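Local coordinates for protein 5'-deoxynucleotidase (Archaeoglobus fulgidus, PDB 1YNB) that probably hydrolyses 2'-deoxyribonucleoside 5'-monophosphates to the deoxyribonucleoside and phosphate as a metal-dependent HD-domain enzyme, at residues R25-E37 / Q131-F145. Sequence-based numbering, arbitrary orientation.
Sequences RSGWLKLGIRLPE and QGVEYSQQVSYAIRF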
loop_
_atom_site.group_PDB
_atom_site.type_symbol
_atom_site.label_atom_id
_atom_site.label_comp_id
_atom_site.label_asym_id
_atom_site.label_seq_id
_atom_site.Cartn_x
_atom_site.Cartn_y
_atom_site.Cartn_z
ATOM N N ARG A 25 0.520 -12.751 -9.100
ATOM C CA ARG A 25 1.732 -13.562 -9.059
ATOM C C ARG A 25 1.057 -14.935 -8.776
ATOM O O ARG A 25 0.652 -15.224 -7.659
ATOM C CB ARG A 25 2.613 -13.080 -7.923
ATOM C CG ARG A 25 3.394 -11.790 -8.417
ATOM C CD ARG A 25 4.710 -12.269 -9.125
ATOM N NE ARG A 25 5.661 -12.707 -8.118
ATOM C CZ ARG A 25 6.849 -13.246 -8.427
ATOM N NH1 ARG A 25 7.161 -13.391 -9.713
ATOM N NH2 ARG A 25 7.692 -13.635 -7.491
ATOM N N SER A 26 0.968 -15.749 -9.831
ATOM C CA SER A 26 0.206 -17.008 -9.804
ATOM C C SER A 26 0.575 -18.157 -8.920
ATOM O O SER A 26 -0.332 -18.953 -8.566
ATOM C CB SER A 26 0.061 -17.550 -11.239
ATOM O OG SER A 26 1.350 -17.899 -11.740
ATOM N N GLY A 27 1.858 -18.288 -8.609
ATOM C CA GLY A 27 2.361 -19.369 -7.771
ATOM C C GLY A 27 1.708 -19.410 -6.413
ATOM O O GLY A 27 1.556 -20.490 -5.805
ATOM N N TRP A 28 1.305 -18.238 -5.913
ATOM C CA TRP A 28 0.650 -18.187 -4.614
ATOM C C TRP A 28 -0.787 -18.690 -4.549
ATOM O O TRP A 28 -1.239 -19.081 -3.474
ATOM C CB TRP A 28 0.588 -16.777 -4.083
ATOM C CG TRP A 28 1.932 -16.052 -4.087
ATOM C CD1 TRP A 28 2.238 -14.941 -4.818
ATOM C CD2 TRP A 28 3.101 -16.393 -3.335
ATOM N NE1 TRP A 28 3.549 -14.557 -4.568
ATOM C CE2 TRP A 28 4.101 -15.437 -3.659
ATOM C CE3 TRP A 28 3.418 -17.418 -2.422
ATOM C CZ2 TRP A 28 5.373 -15.482 -3.105
ATOM C CZ3 TRP A 28 4.692 -17.470 -1.872
ATOM C CH2 TRP A 28 5.662 -16.498 -2.215
ATOM N N LEU A 29 -1.503 -18.623 -5.660
ATOM C CA LEU A 29 -2.899 -19.008 -5.683
ATOM C C LEU A 29 -3.155 -20.437 -5.230
ATOM O O LEU A 29 -4.143 -20.676 -4.546
ATOM C CB LEU A 29 -3.478 -18.826 -7.080
ATOM C CG LEU A 29 -3.404 -17.373 -7.597
ATOM C CD1 LEU A 29 -3.662 -17.378 -9.096
ATOM C CD2 LEU A 29 -4.394 -16.507 -6.850
ATOM N N LYS A 30 -2.287 -21.371 -5.627
ATOM C CA LYS A 30 -2.503 -22.760 -5.228
ATOM C C LYS A 30 -2.288 -22.978 -3.740
ATOM O O LYS A 30 -2.736 -24.012 -3.185
ATOM C CB LYS A 30 -1.633 -23.710 -6.057
ATOM C CG LYS A 30 -0.170 -23.583 -5.830
ATOM C CD LYS A 30 0.569 -24.477 -6.832
ATOM C CE LYS A 30 2.080 -24.337 -6.695
ATOM N NZ LYS A 30 2.557 -22.904 -6.880
ATOM N N LEU A 31 -1.629 -22.033 -3.067
ATOM C CA LEU A 31 -1.437 -22.141 -1.629
ATOM C C LEU A 31 -2.659 -21.622 -0.891
ATOM O O LEU A 31 -2.672 -21.621 0.343
ATOM C CB LEU A 31 -0.231 -21.342 -1.163
ATOM C CG LEU A 31 1.136 -22.000 -1.232
ATOM C CD1 LEU A 31 1.403 -22.403 -2.653
ATOM C CD2 LEU A 31 2.219 -21.032 -0.713
ATOM N N GLY A 32 -3.638 -21.140 -1.642
ATOM C CA GLY A 32 -4.881 -20.630 -1.060
ATOM C C GLY A 32 -4.874 -19.168 -0.664
ATOM O O GLY A 32 -5.826 -18.675 -0.066
ATOM N N ILE A 33 -3.803 -18.460 -1.017
ATOM C CA ILE A 33 -3.702 -17.024 -0.734
ATOM C C ILE A 33 -4.619 -16.340 -1.715
ATOM O O ILE A 33 -4.392 -16.341 -2.910
ATOM C CB ILE A 33 -2.241 -16.529 -0.893
ATOM C CG1 ILE A 33 -1.377 -17.204 0.168
ATOM C CG2 ILE A 33 -2.184 -15.008 -0.737
ATOM C CD1 ILE A 33 0.112 -17.252 -0.157
ATOM N N ARG A 34 -5.701 -15.757 -1.211
ATOM C CA ARG A 34 -6.708 -15.178 -2.086
ATOM C C ARG A 34 -6.475 -13.920 -2.879
ATOM O O ARG A 34 -6.981 -13.783 -3.993
ATOM C CB ARG A 34 -8.018 -15.013 -1.305
ATOM C CG ARG A 34 -8.638 -16.347 -1.002
ATOM C CD ARG A 34 -9.178 -16.961 -2.306
ATOM N NE ARG A 34 -10.634 -16.779 -2.422
ATOM C CZ ARG A 34 -11.333 -16.923 -3.546
ATOM N NH1 ARG A 34 -10.727 -17.221 -4.692
ATOM N NH2 ARG A 34 -12.660 -16.858 -3.515
ATOM N N LEU A 35 -5.784 -12.969 -2.309
ATOM C CA LEU A 35 -5.541 -11.728 -3.072
ATOM C C LEU A 35 -4.061 -11.603 -2.937
ATOM O O LEU A 35 -3.567 -10.864 -2.080
ATOM C CB LEU A 35 -6.192 -10.544 -2.375
ATOM C CG LEU A 35 -7.712 -10.627 -2.434
ATOM C CD1 LEU A 35 -8.334 -9.606 -1.460
ATOM C CD2 LEU A 35 -8.146 -10.349 -3.849
ATOM N N PRO A 36 -3.324 -12.365 -3.740
ATOM C CA PRO A 36 -1.876 -12.283 -3.623
ATOM C C PRO A 36 -1.311 -11.016 -4.276
ATOM O O PRO A 36 -2.003 -10.327 -4.988
ATOM C CB PRO A 36 -1.414 -13.524 -4.366
ATOM C CG PRO A 36 -2.382 -13.591 -5.463
ATOM C CD PRO A 36 -3.722 -13.305 -4.804
ATOM N N GLU A 37 -0.019 -10.780 -4.063
ATOM C CA GLU A 37 0.646 -9.632 -4.705
ATOM C C GLU A 37 0.436 -9.730 -6.231
ATOM O O GLU A 37 0.243 -10.827 -6.795
ATOM C CB GLU A 37 2.150 -9.694 -4.395
ATOM C CG GLU A 37 2.751 -11.100 -4.527
ATOM C CD GLU A 37 4.170 -11.100 -5.121
ATOM O OE1 GLU A 37 4.665 -12.203 -5.442
ATOM O OE2 GLU A 37 4.776 -9.994 -5.228
ATOM N N GLN A 131 8.898 -12.381 0.106
ATOM C CA GLN A 131 7.437 -12.518 0.043
ATOM C C GLN A 131 7.034 -13.900 0.596
ATOM O O GLN A 131 5.959 -14.055 1.203
ATOM C CB GLN A 131 6.922 -12.334 -1.380
ATOM C CG GLN A 131 5.370 -12.299 -1.461
ATOM C CD GLN A 131 4.720 -11.200 -0.609
ATOM O OE1 GLN A 131 4.737 -10.018 -0.985
ATOM N NE2 GLN A 131 4.127 -11.588 0.534
ATOM N N GLY A 132 7.921 -14.866 0.425
ATOM C CA GLY A 132 7.684 -16.215 0.958
ATOM C C GLY A 132 7.693 -16.193 2.492
ATOM O O GLY A 132 6.831 -16.814 3.154
ATOM N N VAL A 133 8.675 -15.500 3.073
ATOM C CA VAL A 133 8.777 -15.363 4.522
ATOM C C VAL A 133 7.561 -14.596 5.031
ATOM O O VAL A 133 7.004 -14.971 6.077
ATOM C CB VAL A 133 10.062 -14.622 4.929
ATOM C CG1 VAL A 133 10.033 -14.196 6.399
ATOM C CG2 VAL A 133 11.260 -15.568 4.730
ATOM N N GLU A 134 7.155 -13.547 4.320
ATOM C CA GLU A 134 5.992 -12.736 4.761
ATOM C C GLU A 134 4.706 -13.563 4.694
ATOM O O GLU A 134 3.883 -13.519 5.619
ATOM C CB GLU A 134 5.859 -11.481 3.878
ATOM C CG GLU A 134 7.009 -10.533 4.187
ATOM C CD GLU A 134 7.420 -9.615 3.022
ATOM O OE1 GLU A 134 8.393 -8.849 3.234
ATOM O OE2 GLU A 134 6.786 -9.647 1.941
ATOM N N TYR A 135 4.522 -14.316 3.621
ATOM C CA TYR A 135 3.303 -15.122 3.500
ATOM C C TYR A 135 3.281 -16.352 4.408
ATOM O O TYR A 135 2.194 -16.888 4.691
ATOM C CB TYR A 135 3.083 -15.570 2.050
ATOM C CG TYR A 135 2.531 -14.512 1.104
ATOM C CD1 TYR A 135 1.700 -13.474 1.572
ATOM C CD2 TYR A 135 2.737 -14.604 -0.264
ATOM C CE1 TYR A 135 1.089 -12.577 0.688
ATOM C CE2 TYR A 135 2.136 -13.713 -1.166
ATOM C CZ TYR A 135 1.311 -12.705 -0.691
ATOM O OH TYR A 135 0.709 -11.823 -1.532
ATOM N N SER A 136 4.451 -16.790 4.861
ATOM C CA SER A 136 4.547 -17.976 5.724
ATOM C C SER A 136 3.793 -17.782 7.029
ATOM O O SER A 136 3.375 -18.761 7.653
ATOM C CB SER A 136 6.014 -18.348 6.009
ATOM O OG SER A 136 6.611 -17.467 6.952
ATOM N N GLN A 137 3.566 -16.522 7.397
ATOM C CA GLN A 137 2.824 -16.199 8.624
ATOM C C GLN A 137 1.325 -16.519 8.463
ATOM O O GLN A 137 0.606 -16.626 9.479
ATOM C CB GLN A 137 3.015 -14.719 8.974
ATOM C CG GLN A 137 4.462 -14.208 8.736
ATOM C CD GLN A 137 5.516 -14.955 9.554
ATOM O OE1 GLN A 137 6.498 -15.468 9.000
ATOM N NE2 GLN A 137 5.332 -15.003 10.874
ATOM N N GLN A 138 0.862 -16.675 7.215
ATOM C CA GLN A 138 -0.539 -17.006 6.866
ATOM C C GLN A 138 -0.656 -18.462 6.488
ATOM O O GLN A 138 -1.591 -19.164 6.907
ATOM C CB GLN A 138 -1.016 -16.266 5.631
ATOM C CG GLN A 138 -1.449 -14.848 5.782
ATOM C CD GLN A 138 -1.556 -14.163 4.395
ATOM O OE1 GLN A 138 -2.311 -14.605 3.492
ATOM N NE2 GLN A 138 -0.786 -13.101 4.219
ATOM N N VAL A 139 0.270 -18.901 5.639
ATOM C CA VAL A 139 0.297 -20.275 5.167
ATOM C C VAL A 139 1.729 -20.759 5.292
ATOM O O VAL A 139 2.641 -20.284 4.585
ATOM C CB VAL A 139 -0.174 -20.341 3.712
ATOM C CG1 VAL A 139 -0.082 -21.766 3.220
ATOM C CG2 VAL A 139 -1.634 -19.836 3.617
ATOM N N SER A 140 1.939 -21.694 6.214
ATOM C CA SER A 140 3.270 -22.182 6.493
ATOM C C SER A 140 4.096 -22.568 5.301
ATOM O O SER A 140 5.276 -22.251 5.258
ATOM C CB SER A 140 3.208 -23.385 7.441
ATOM O OG SER A 140 2.761 -22.919 8.708
ATOM N N TYR A 141 3.464 -23.256 4.352
ATOM C CA TYR A 141 4.158 -23.770 3.180
ATOM C C TYR A 141 4.783 -22.660 2.319
ATOM O O TYR A 141 5.710 -22.920 1.561
ATOM C CB TYR A 141 3.203 -24.591 2.328
ATOM C CG TYR A 141 3.909 -25.396 1.257
ATOM C CD1 TYR A 141 4.524 -26.610 1.568
ATOM C CD2 TYR A 141 3.946 -24.955 -0.069
ATOM C CE1 TYR A 141 5.158 -27.374 0.581
ATOM C CE2 TYR A 141 4.571 -25.703 -1.059
ATOM C CZ TYR A 141 5.172 -26.914 -0.722
ATOM O OH TYR A 141 5.781 -27.677 -1.689
ATOM N N ALA A 142 4.275 -21.441 2.446
ATOM C CA ALA A 142 4.841 -20.322 1.656
ATOM C C ALA A 142 6.355 -20.235 1.837
ATOM O O ALA A 142 7.047 -19.751 0.950
ATOM C CB ALA A 142 4.208 -19.010 2.076
ATOM N N ILE A 143 6.871 -20.683 2.977
ATOM C CA ILE A 143 8.302 -20.605 3.253
ATOM C C ILE A 143 9.146 -21.385 2.249
ATOM O O ILE A 143 10.340 -21.115 2.128
ATOM C CB ILE A 143 8.662 -21.075 4.718
ATOM C CG1 ILE A 143 10.057 -20.567 5.106
ATOM C CG2 ILE A 143 8.627 -22.612 4.848
ATOM C CD1 ILE A 143 10.095 -19.056 5.325
ATOM N N ARG A 144 8.541 -22.326 1.528
ATOM C CA ARG A 144 9.312 -23.104 0.572
ATOM C C ARG A 144 9.811 -22.227 -0.569
ATOM O O ARG A 144 10.839 -22.542 -1.185
ATOM C CB ARG A 144 8.483 -24.246 -0.032
ATOM C CG ARG A 144 8.095 -25.360 0.929
ATOM C CD ARG A 144 9.294 -25.894 1.695
ATOM N NE ARG A 144 9.019 -27.175 2.347
ATOM C CZ ARG A 144 8.009 -27.410 3.183
ATOM N NH1 ARG A 144 7.146 -26.444 3.497
ATOM N NH2 ARG A 144 7.852 -28.632 3.697
ATOM N N PHE A 145 9.067 -21.170 -0.891
ATOM C CA PHE A 145 9.495 -20.270 -1.970
ATOM C C PHE A 145 10.741 -19.475 -1.553
ATOM O O PHE A 145 11.358 -18.807 -2.387
ATOM C CB PHE A 145 8.363 -19.291 -2.362
ATOM C CG PHE A 145 7.202 -19.928 -3.109
ATOM C CD1 PHE A 145 7.136 -19.880 -4.510
ATOM C CD2 PHE A 145 6.141 -20.507 -2.413
ATOM C CE1 PHE A 145 6.027 -20.388 -5.205
ATOM C CE2 PHE A 145 5.028 -21.020 -3.096
ATOM C CZ PHE A 145 4.968 -20.958 -4.493
HETATM O O HOH W 1 -1.242 -10.357 -0.382
#
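An aromatic cluster of Trp28, Tyr135 and Phe145 joins the loop between helices 8-18 and 39-56 to the end of helix 117-135 and the 3-10 segment that starts at Ser140, a short loop further on. Tyr135 stands with its edge against one face of the Trp28 indole. Its CD2 lies over the centre of that ring system, and the planes meet at 81°. Phe145 packs obliquely against the indole: CZ3 of Trp28 lies over the phenyl face, offset toward its rim, 3.4 Å from CD2 of Phe145. CZ2 of Trp28 rests on CG of Gln131, 3.6 Å away. Gln131 CG is anti to the backbone N (chi1 -173°), and a bend at chi2 brings its NE2 over the face of Tyr135. Ile33 covers the opposite face, with CD1 4.1 Å from the ring centroid in a CH-pi contact. In this HD-domain fold, Glu37 touches His42, part of a probable H...HD...D metal site with no metal bound here. OE1 of Glu37 takes a nearly straight bond of 2.7 Å from NE1 of Trp28, through its anti lone pair. Arg25 NE makes a salt bridge with the same oxygen from above the carboxylate plane. Lys21 NZ of the third subunit makes a salt bridge with Glu37 OE2 and a hydrogen bond with Gln131 OE1. With an alanine at Trp28, a gap would probably open between Tyr135 and Phe145, and Glu37 OE1 would lose the donor that the indole N-H supplies. The Tyr135 hydroxyl accepts a bent bond from the backbone N of Glu37, 2.8 Å from OH. A water links the same hydroxyl to Leu35 O. Beside the aromatics, Leu31 CD2 touches both Ala142 CA, at 3.6 Å, and the edge of Phe145 at CE2.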